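Local structure of oxidoreductase (Thermotoga maritima, 1ZH8) at residues C26-R31 and N177-H182; T89-L94 and T183-K188; V164-Q169 and A205-I210. The protein probably catalyses NADP-dependent oxidation or reduction of an as yet unidentified substrate, as a member of the GFO/IDH/MocA oxidoreductase family. All blocks are in the same frame, centred on the assembly; numbering follows the deposited sequence. Where two conformers were deposited one is given.

Interaction 1 of 3, residues C26-R31 and N177-H182. With NAP (NADP nicotinamide-adenine-dinucleotide phosphate), chain D.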
# COMPACT_ATOMS: atom_id res chain seq x y z
N CYS A 26 27.08 18.49 19.63
CA CYS A 26 26.50 19.78 19.32
C CYS A 26 26.33 19.94 17.82
O CYS A 26 27.10 20.66 17.16
CB CYS A 26 27.41 20.88 19.87
SG CYS A 26 27.70 20.74 21.66
N GLY A 27 25.33 19.26 17.28
CA GLY A 27 25.05 19.28 15.85
C GLY A 27 23.65 19.81 15.60
O GLY A 27 23.12 20.60 16.39
N ILE A 28 23.05 19.34 14.51
CA ILE A 28 21.79 19.91 14.07
C ILE A 28 20.69 19.78 15.13
O ILE A 28 20.11 20.79 15.55
CB ILE A 28 21.37 19.33 12.70
CG1 ILE A 28 22.41 19.71 11.65
CG2 ILE A 28 20.01 19.88 12.28
CD1 ILE A 28 22.26 18.93 10.33
N ALA A 29 20.43 18.55 15.59
CA ALA A 29 19.38 18.34 16.57
C ALA A 29 19.60 19.17 17.84
O ALA A 29 18.67 19.83 18.33
CB ALA A 29 19.25 16.89 16.91
N ALA A 30 20.83 19.18 18.35
CA ALA A 30 21.10 19.92 19.57
C ALA A 30 20.80 21.42 19.40
O ALA A 30 20.14 22.02 20.25
CB ALA A 30 22.53 19.70 20.04
N ARG A 31 21.28 22.02 18.32
CA ARG A 31 21.14 23.44 18.08
C ARG A 31 19.70 23.80 17.76
O ARG A 31 19.17 24.80 18.25
CB ARG A 31 22.00 23.88 16.89
CG ARG A 31 23.50 24.06 17.14
CD ARG A 31 24.15 24.84 15.98
NE ARG A 31 24.26 23.97 14.81
CZ ARG A 31 23.52 24.05 13.71
NH1 ARG A 31 22.59 24.99 13.55
NH2 ARG A 31 23.72 23.16 12.74
N ASN A 177 20.31 20.12 -1.19
CA ASN A 177 20.28 21.26 -0.27
C ASN A 177 19.77 20.92 1.12
O ASN A 177 19.61 21.80 1.95
CB ASN A 177 19.42 22.40 -0.82
CG ASN A 177 19.93 22.93 -2.13
OD1 ASN A 177 21.05 23.43 -2.22
ND2 ASN A 177 19.10 22.83 -3.16
N ASN A 178 19.47 19.66 1.37
CA ASN A 178 19.02 19.25 2.67
C ASN A 178 20.22 19.02 3.57
O ASN A 178 21.16 18.31 3.20
CB ASN A 178 18.18 18.00 2.54
CG ASN A 178 17.61 17.55 3.86
OD1 ASN A 178 18.33 17.33 4.84
ND2 ASN A 178 16.30 17.39 3.89
N LYS A 179 20.20 19.64 4.74
CA LYS A 179 21.34 19.60 5.66
C LYS A 179 21.65 18.19 6.24
O LYS A 179 22.81 17.86 6.47
CB LYS A 179 21.15 20.61 6.79
CG LYS A 179 19.98 20.25 7.73
CD LYS A 179 19.76 21.28 8.82
CE LYS A 179 18.69 22.27 8.46
NZ LYS A 179 18.96 23.53 9.19
N TYR A 180 20.62 17.36 6.44
CA TYR A 180 20.84 16.04 7.05
C TYR A 180 21.60 15.13 6.11
O TYR A 180 22.35 14.26 6.54
CB TYR A 180 19.52 15.38 7.43
CG TYR A 180 18.76 16.07 8.52
CD1 TYR A 180 19.30 16.20 9.80
CD2 TYR A 180 17.48 16.59 8.27
CE1 TYR A 180 18.58 16.84 10.82
CE2 TYR A 180 16.76 17.24 9.28
CZ TYR A 180 17.31 17.36 10.55
OH TYR A 180 16.59 17.99 11.54
N VAL A 181 21.42 15.36 4.82
CA VAL A 181 22.06 14.58 3.77
C VAL A 181 23.60 14.65 3.83
O VAL A 181 24.29 13.71 3.43
CB VAL A 181 21.50 15.02 2.40
CG1 VAL A 181 22.44 14.69 1.26
CG2 VAL A 181 20.11 14.43 2.19
N HIS A 182 24.14 15.74 4.37
CA HIS A 182 25.58 15.97 4.33
C HIS A 182 26.39 15.53 5.55
O HIS A 182 27.62 15.64 5.56
CB HIS A 182 25.87 17.42 3.94
CG HIS A 182 25.41 17.75 2.56
ND1 HIS A 182 26.00 17.22 1.43
CD2 HIS A 182 24.37 18.50 2.12
CE1 HIS A 182 25.37 17.66 0.36
NE2 HIS A 182 24.38 18.44 0.75
PA NAP D . 24.77 15.77 13.41
O1A NAP D . 24.48 17.16 12.96
O2A NAP D . 25.84 15.12 12.64
O5B NAP D . 25.06 15.81 14.98
C5B NAP D . 25.94 14.88 15.57
C4B NAP D . 26.85 15.64 16.52
O4B NAP D . 27.61 14.73 17.31
C3B NAP D . 27.86 16.51 15.78
O3B NAP D . 28.01 17.65 16.57
C2B NAP D . 29.10 15.64 15.83
O2B NAP D . 30.42 16.13 15.59
C1B NAP D . 28.98 15.09 17.24
N9A NAP D . 29.85 13.93 17.43
C8A NAP D . 30.22 12.99 16.50
N7A NAP D . 31.02 12.09 17.11
C5A NAP D . 31.16 12.45 18.41
C6A NAP D . 31.85 11.91 19.49
N6A NAP D . 32.58 10.82 19.33
N1A NAP D . 31.79 12.50 20.72
C2A NAP D . 31.05 13.65 20.89
N3A NAP D . 30.36 14.20 19.83
C4A NAP D . 30.42 13.61 18.62
O3 NAP D . 23.45 14.89 13.25
PN NAP D . 22.03 15.26 13.93
O1N NAP D . 22.10 16.34 14.96
O2N NAP D . 21.17 15.32 12.76
O5D NAP D . 21.62 13.92 14.73
C5D NAP D . 22.10 13.58 16.02
C4D NAP D . 21.08 12.67 16.70
O4D NAP D . 19.82 13.34 16.73
C3D NAP D . 20.87 11.38 15.90
O3D NAP D . 20.75 10.27 16.76
C2D NAP D . 19.56 11.58 15.17
O2D NAP D . 18.87 10.37 14.94
C1D NAP D . 18.83 12.53 16.10
N1N NAP D . 17.86 13.34 15.37
C2N NAP D . 16.55 13.26 15.74
C3N NAP D . 15.57 14.00 15.07
C7N NAP D . 14.17 14.10 15.62
O7N NAP D . 13.25 14.84 14.86
N7N NAP D . 13.82 13.51 16.78
C4N NAP D . 15.96 14.83 14.00
C5N NAP D . 17.30 14.91 13.64
C6N NAP D . 18.25 14.15 14.33
P2B NAP D . 31.04 17.61 15.56
O1X NAP D . 31.44 18.07 16.95
O2X NAP D . 30.06 18.62 15.01
O3X NAP D . 32.26 17.48 14.68
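The Y180 ring meets I28 at a slant, its CE1 lying 3.7 Å from I28 CG2, a methyl that is neither squarely over the ring nor in its plane. At the edge of the same ring, near its plane, sits a phosphate oxygen of NADP: Y180 CE1 is 3.6 Å from NAP O2N. The nicotinamide ring also comes close, with NAP C5N 3.6 Å from Y180 CE1, so the phenol touches both protein and cofactor.

I28 is held from two directions. With chi1 at -63°, CG1 lies beside the backbone N and CG2 falls anti to it; CG2 touches the phenol and K179 CD together, while I28 CD1 reaches on to within 3.7 Å of K179 CG. K179 gives only its methylenes here; its chain bends at chi3, and NZ makes a salt bridge with E32. Ahead of Y180, N178 OD1 accepts from Y180 N at 2.8 Å, an Asx turn that helps fix the backbone beneath the ring.

On the cofactor side, the I28 amide N points almost straight at NAP O1A, 3.0 Å away at 174°, and the A29 amide N binds NAP O1N at 2.8 Å. Neighbouring amides at the start of a helix thus grip both phosphates of the bridge, consistent with a Rossmann-type GxGxxA motif, to which G27 and A30 belong. At the N-cap, G27 has no side chain, and a CB there would probably run into NAP O5B.

Helix 28-39 rises from this turn and rests on helix 55-65, where F61 touches C26, A30 and R31. From the other side comes the loop between strand 163-171 and helix 184-187, its V181 leaning on L227 and L228, the latter part of the sodium site.

Interaction 2 of 3, residues T89-L94 and T183-K188. With NAP (NADP nicotinamide-adenine-dinucleotide phosphate), chain D.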
# COMPACT_ATOMS: atom_id res chain seq x y z
N THR A 89 22.89 13.68 21.49
CA THR A 89 22.44 13.93 20.12
C THR A 89 23.58 13.58 19.18
O THR A 89 24.22 14.46 18.59
CB THR A 89 22.01 15.40 19.94
OG1 THR A 89 22.91 16.25 20.65
CG2 THR A 89 20.60 15.61 20.50
N LEU A 90 23.83 12.29 19.05
CA LEU A 90 25.04 11.77 18.44
C LEU A 90 24.73 10.90 17.25
O LEU A 90 23.55 10.53 17.03
CB LEU A 90 25.78 10.91 19.45
CG LEU A 90 26.22 11.68 20.69
CD1 LEU A 90 26.52 10.72 21.80
CD2 LEU A 90 27.42 12.50 20.35
N PRO A 91 25.77 10.56 16.46
CA PRO A 91 25.65 9.47 15.51
C PRO A 91 25.15 8.24 16.26
O PRO A 91 25.69 7.89 17.32
CB PRO A 91 27.09 9.26 15.03
CG PRO A 91 27.74 10.59 15.18
CD PRO A 91 27.11 11.18 16.42
N VAL A 92 24.14 7.58 15.72
CA VAL A 92 23.48 6.49 16.40
C VAL A 92 24.45 5.35 16.85
O VAL A 92 24.21 4.69 17.88
CB VAL A 92 22.27 6.00 15.55
CG1 VAL A 92 22.71 5.57 14.17
CG2 VAL A 92 21.52 4.89 16.22
N GLU A 93 25.57 5.17 16.14
CA GLU A 93 26.59 4.18 16.54
C GLU A 93 27.11 4.39 17.97
O GLU A 93 27.64 3.45 18.58
CB GLU A 93 27.79 4.15 15.55
CG GLU A 93 28.67 5.38 15.61
CD GLU A 93 29.59 5.54 14.40
OE1 GLU A 93 30.68 4.91 14.39
OE2 GLU A 93 29.24 6.30 13.47
N LEU A 94 26.93 5.61 18.49
CA LEU A 94 27.44 5.97 19.81
C LEU A 94 26.46 5.79 20.96
O LEU A 94 26.89 5.77 22.11
CB LEU A 94 28.00 7.40 19.82
CG LEU A 94 29.12 7.73 18.83
CD1 LEU A 94 29.46 9.22 18.92
CD2 LEU A 94 30.39 6.83 19.00
N THR A 183 25.71 15.00 6.57
CA THR A 183 26.37 14.51 7.76
C THR A 183 27.03 13.15 7.51
O THR A 183 26.44 12.25 6.87
CB THR A 183 25.39 14.40 8.93
OG1 THR A 183 24.28 13.59 8.53
CG2 THR A 183 24.91 15.78 9.34
N ASP A 184 28.24 13.00 8.04
CA ASP A 184 29.10 11.84 7.77
C ASP A 184 28.46 10.47 8.11
O ASP A 184 28.54 9.52 7.31
CB ASP A 184 30.49 12.01 8.44
CG ASP A 184 30.42 12.21 9.98
OD1 ASP A 184 29.36 12.02 10.62
OD2 ASP A 184 31.47 12.54 10.57
N TRP A 185 27.81 10.39 9.26
CA TRP A 185 27.23 9.14 9.74
C TRP A 185 25.92 8.76 9.01
O TRP A 185 25.47 7.61 9.12
CB TRP A 185 27.03 9.17 11.26
CG TRP A 185 26.02 10.22 11.71
CD1 TRP A 185 26.26 11.56 11.96
CD2 TRP A 185 24.63 10.01 11.96
NE1 TRP A 185 25.09 12.18 12.36
CE2 TRP A 185 24.08 11.25 12.38
CE3 TRP A 185 23.79 8.89 11.90
CZ2 TRP A 185 22.73 11.40 12.71
CZ3 TRP A 185 22.45 9.03 12.22
CH2 TRP A 185 21.93 10.29 12.61
N ARG A 186 25.31 9.71 8.30
CA ARG A 186 24.19 9.40 7.38
C ARG A 186 24.65 9.06 5.94
O ARG A 186 23.99 8.31 5.24
CB ARG A 186 23.15 10.53 7.36
CG ARG A 186 22.35 10.71 8.69
CD ARG A 186 21.25 11.77 8.53
NE ARG A 186 20.49 12.02 9.76
CZ ARG A 186 20.73 12.99 10.65
NH1 ARG A 186 21.74 13.85 10.48
NH2 ARG A 186 19.95 13.10 11.72
N LYS A 187 25.78 9.61 5.51
CA LYS A 187 26.30 9.35 4.16
C LYS A 187 26.82 7.93 4.03
O LYS A 187 26.71 7.29 2.97
CB LYS A 187 27.45 10.32 3.81
CG LYS A 187 27.04 11.78 3.59
CD LYS A 187 28.28 12.67 3.36
CE LYS A 187 28.96 12.31 2.03
NZ LYS A 187 30.21 13.06 1.81
N LYS A 188 27.43 7.46 5.13
CA LYS A 188 27.96 6.11 5.22
C LYS A 188 27.30 5.49 6.43
O LYS A 188 27.93 5.42 7.49
CB LYS A 188 29.50 6.12 5.40
CG LYS A 188 30.28 6.70 4.23
CD LYS A 188 31.62 5.98 3.98
CE LYS A 188 32.60 6.12 5.15
NZ LYS A 188 33.86 5.34 4.90
PA NAP D . 24.77 15.77 13.41
O1A NAP D . 24.48 17.16 12.96
O2A NAP D . 25.84 15.12 12.64
O5B NAP D . 25.06 15.81 14.98
C5B NAP D . 25.94 14.88 15.57
C4B NAP D . 26.85 15.64 16.52
O4B NAP D . 27.61 14.73 17.31
C3B NAP D . 27.86 16.51 15.78
O3B NAP D . 28.01 17.65 16.57
C2B NAP D . 29.10 15.64 15.83
O2B NAP D . 30.42 16.13 15.59
C1B NAP D . 28.98 15.09 17.24
N9A NAP D . 29.85 13.93 17.43
C8A NAP D . 30.22 12.99 16.50
N7A NAP D . 31.02 12.09 17.11
C5A NAP D . 31.16 12.45 18.41
C6A NAP D . 31.85 11.91 19.49
N6A NAP D . 32.58 10.82 19.33
N1A NAP D . 31.79 12.50 20.72
C2A NAP D . 31.05 13.65 20.89
N3A NAP D . 30.36 14.20 19.83
C4A NAP D . 30.42 13.61 18.62
O3 NAP D . 23.45 14.89 13.25
PN NAP D . 22.03 15.26 13.93
O1N NAP D . 22.10 16.34 14.96
O2N NAP D . 21.17 15.32 12.76
O5D NAP D . 21.62 13.92 14.73
C5D NAP D . 22.10 13.58 16.02
C4D NAP D . 21.08 12.67 16.70
O4D NAP D . 19.82 13.34 16.73
C3D NAP D . 20.87 11.38 15.90
O3D NAP D . 20.75 10.27 16.76
C2D NAP D . 19.56 11.58 15.17
O2D NAP D . 18.87 10.37 14.94
C1D NAP D . 18.83 12.53 16.10
N1N NAP D . 17.86 13.34 15.37
C2N NAP D . 16.55 13.26 15.74
C3N NAP D . 15.57 14.00 15.07
C7N NAP D . 14.17 14.10 15.62
O7N NAP D . 13.25 14.84 14.86
N7N NAP D . 13.82 13.51 16.78
C4N NAP D . 15.96 14.83 14.00
C5N NAP D . 17.30 14.91 13.64
C6N NAP D . 18.25 14.15 14.33
P2B NAP D . 31.04 17.61 15.56
O1X NAP D . 31.44 18.07 16.95
O2X NAP D . 30.06 18.62 15.01
O3X NAP D . 32.26 17.48 14.68
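P91 sets its CA over one face of the W185 indole, 3.8 Å from the centroid of the five-membered ring and only 13° off the normal, a CH-pi contact. The two side chains cross at about a right angle, and P91 CB adds a 3.6 Å touch on W185 CG. V92 N lies over the same face near the rim, and V92 CG1 packs by the CZ3 corner, 4.0 Å from W185 CZ3. Against the opposite face lie R186 CG and T183 OG1, both toward the rim, so the indole is sandwiched between the 89-94 loop and its own short helix.

Held this way, with CG between the backbone N and the carbonyl carbon (chi1 65°), the indole turns its N-H edge to the cofactor, and W185 NE1 donates to NAP O2A at 3.0 Å. With W185 replaced by an alanine, P91 would probably lose the ring it rests on and NAP O2A its indole N-H donor.

The 89-94 loop leaves the C-terminal end of strand 85-88 of the parallel Rossmann sheet, where such folds bind their dinucleotide, and L90 O accepts the ribose hydroxyl NAP O3D at 2.8 Å.

R186 runs extended alongside W185, one face of its guanidinium over W185 CZ2. Two of its N-H groups close on one phosphate oxygen at the guanidinium edge: R186 NH1 is 2.8 Å and R186 NH2 2.7 Å from NAP O2N. NH1 also donates to T183 OG1 within the guanidinium plane, and NE pairs with D198, which limits rotation of the group. E93 OE2 comes near W185 CB, while its OE1 makes a salt bridge with K190.

Interaction 3 of 3, residues V164-Q169 and A205-I210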
# COMPACT_ATOMS: atom_id res chain seq x y z
N VAL A 164 -10.09 -1.04 9.90
CA VAL A 164 -9.90 -2.07 8.87
C VAL A 164 -8.54 -1.96 8.16
O VAL A 164 -7.82 -2.95 8.06
CB VAL A 164 -11.03 -2.02 7.79
CG1 VAL A 164 -10.74 -3.01 6.65
CG2 VAL A 164 -12.42 -2.28 8.40
N PHE A 165 -8.21 -0.75 7.70
CA PHE A 165 -7.05 -0.48 6.83
C PHE A 165 -6.47 0.91 7.08
O PHE A 165 -7.19 1.91 7.04
CB PHE A 165 -7.47 -0.63 5.35
CG PHE A 165 -6.41 -0.20 4.35
CD1 PHE A 165 -5.29 -1.00 4.11
CD2 PHE A 165 -6.55 0.97 3.62
CE1 PHE A 165 -4.32 -0.61 3.17
CE2 PHE A 165 -5.57 1.37 2.69
CZ PHE A 165 -4.46 0.58 2.46
N MSE A 166 -5.16 0.99 7.32
CA MSE A 166 -4.47 2.27 7.32
C MSE A 166 -3.42 2.33 6.22
O MSE A 166 -2.76 1.33 5.90
CB MSE A 166 -3.87 2.64 8.69
CG MSE A 166 -2.82 1.72 9.18
SE MSE A 166 -1.18 2.61 9.92
CE MSE A 166 -0.38 3.03 8.15
N ASN A 167 -3.28 3.52 5.63
CA ASN A 167 -2.23 3.78 4.63
C ASN A 167 -1.51 5.07 4.97
O ASN A 167 -2.14 6.11 5.23
CB ASN A 167 -2.85 3.84 3.23
CG ASN A 167 -1.82 4.06 2.13
OD1 ASN A 167 -2.12 4.68 1.12
ND2 ASN A 167 -0.60 3.56 2.31
N TRP A 168 -0.20 4.99 5.03
CA TRP A 168 0.62 6.17 5.21
C TRP A 168 1.62 6.17 4.07
O TRP A 168 2.44 5.25 3.94
CB TRP A 168 1.32 6.13 6.56
CG TRP A 168 1.79 7.46 7.10
CD1 TRP A 168 1.78 8.66 6.44
CD2 TRP A 168 2.38 7.72 8.38
NE1 TRP A 168 2.30 9.65 7.25
CE2 TRP A 168 2.67 9.10 8.44
CE3 TRP A 168 2.69 6.91 9.49
CZ2 TRP A 168 3.23 9.71 9.57
CZ3 TRP A 168 3.25 7.51 10.62
CH2 TRP A 168 3.53 8.90 10.65
N GLN A 169 1.53 7.20 3.23
CA GLN A 169 2.46 7.39 2.13
C GLN A 169 3.18 8.68 2.34
O GLN A 169 2.55 9.73 2.43
CB GLN A 169 1.72 7.52 0.81
CG GLN A 169 0.94 6.32 0.48
CD GLN A 169 0.59 6.29 -0.96
OE1 GLN A 169 1.36 6.79 -1.81
NE2 GLN A 169 -0.57 5.72 -1.27
N ALA A 205 6.60 4.53 15.54
CA ALA A 205 6.14 5.03 16.81
C ALA A 205 4.67 5.46 16.68
O ALA A 205 3.80 5.03 17.47
CB ALA A 205 7.03 6.15 17.30
N ALA A 206 4.39 6.25 15.65
CA ALA A 206 3.04 6.76 15.44
C ALA A 206 2.02 5.66 15.17
O ALA A 206 0.95 5.65 15.77
CB ALA A 206 3.01 7.81 14.34
N MSE A 207 2.36 4.72 14.30
CA MSE A 207 1.41 3.65 13.97
C MSE A 207 1.12 2.79 15.20
O MSE A 207 -0.04 2.37 15.43
CB MSE A 207 1.96 2.82 12.82
CG MSE A 207 2.12 3.65 11.56
SE MSE A 207 2.70 2.63 10.01
CE MSE A 207 4.67 2.83 10.17
N ARG A 208 2.15 2.53 16.01
CA ARG A 208 1.95 1.74 17.22
C ARG A 208 1.11 2.51 18.25
O ARG A 208 0.31 1.91 18.98
CB ARG A 208 3.28 1.26 17.84
CG ARG A 208 4.12 0.34 16.92
CD ARG A 208 5.46 -0.05 17.58
NE ARG A 208 5.29 -0.48 18.97
CZ ARG A 208 5.66 0.23 20.03
NH1 ARG A 208 6.24 1.40 19.88
NH2 ARG A 208 5.44 -0.23 21.26
N LEU A 209 1.28 3.82 18.31
CA LEU A 209 0.52 4.61 19.26
C LEU A 209 -0.97 4.55 18.93
O LEU A 209 -1.83 4.40 19.81
CB LEU A 209 1.01 6.04 19.26
CG LEU A 209 0.27 7.07 20.13
CD1 LEU A 209 0.50 6.77 21.61
CD2 LEU A 209 0.74 8.47 19.78
N ILE A 210 -1.28 4.67 17.64
CA ILE A 210 -2.65 4.78 17.20
C ILE A 210 -3.32 3.42 17.14
O ILE A 210 -4.48 3.29 17.53
CB ILE A 210 -2.76 5.49 15.84
CG1 ILE A 210 -2.24 6.93 15.95
CG2 ILE A 210 -4.22 5.52 15.37
CD1 ILE A 210 -1.84 7.53 14.65
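Helix-on-sheet packing is the motif here: helix 195-211 lies along strand 163-171 in the large mixed sheet of the C-terminal domain. The two short segments run nearly antiparallel, at 159°, with their axes 11.4 Å apart, and M166 and W168 on the strand face A206 and M207 on the helix.

M166 and M207, both selenomethionine in this crystal, cross at about a right angle, with M166 CE 3.6 Å from M207 SE. The M166 chain bends at chi2 and chi3 to bring its SE and CE onto M207, whose CG also lies 3.8 Å from M166 SE. With W168 chi1 at -159°, CG swings away from the backbone N and the six-membered ring is sent to the helix. M207 CG comes in at the ring edge, 3.9 Å from W168 CE3, and A206 CB touches W168 CZ3 obliquely at 3.7 Å. The indole N-H, the one polar group of W168's side chain, is satisfied by a hydrogen bond to E258.

Around this core, F238 and F240 of strand 233-240 touch both methionines, F260 stacks on W168 and H203 meets it edge-to-face. On the reverse side of the strand, F165 packs on S235 and Q169 on R259 of the second subunit.

Methyls, methylenes, selenium and aromatic carbon make up every touch between strand and helix, so the contact rests on dispersion and on exclusion of water.

Overall arrangement
From the N terminus, 26-31, just after the first Rossmann strand, 19-24, closes a loop with 177-182 in interaction 1. Segment 89-94, further along the same part, closes onto 183-188 in interaction 2. Segment 164-169 starts before 177-182 and pairs with 205-210 in interaction 3, the shortest of the three loops. All three cross: none nests within another. Interactions 1 and 2 touch each other, their centres about 11 Å apart, and both reach the same NADP, tying the Rossmann part to the C-terminal domain across the cofactor. Interaction 3 lies about 15 Å from either by nearest atoms and joins a sheet strand to a helix inside the C-terminal domain alone.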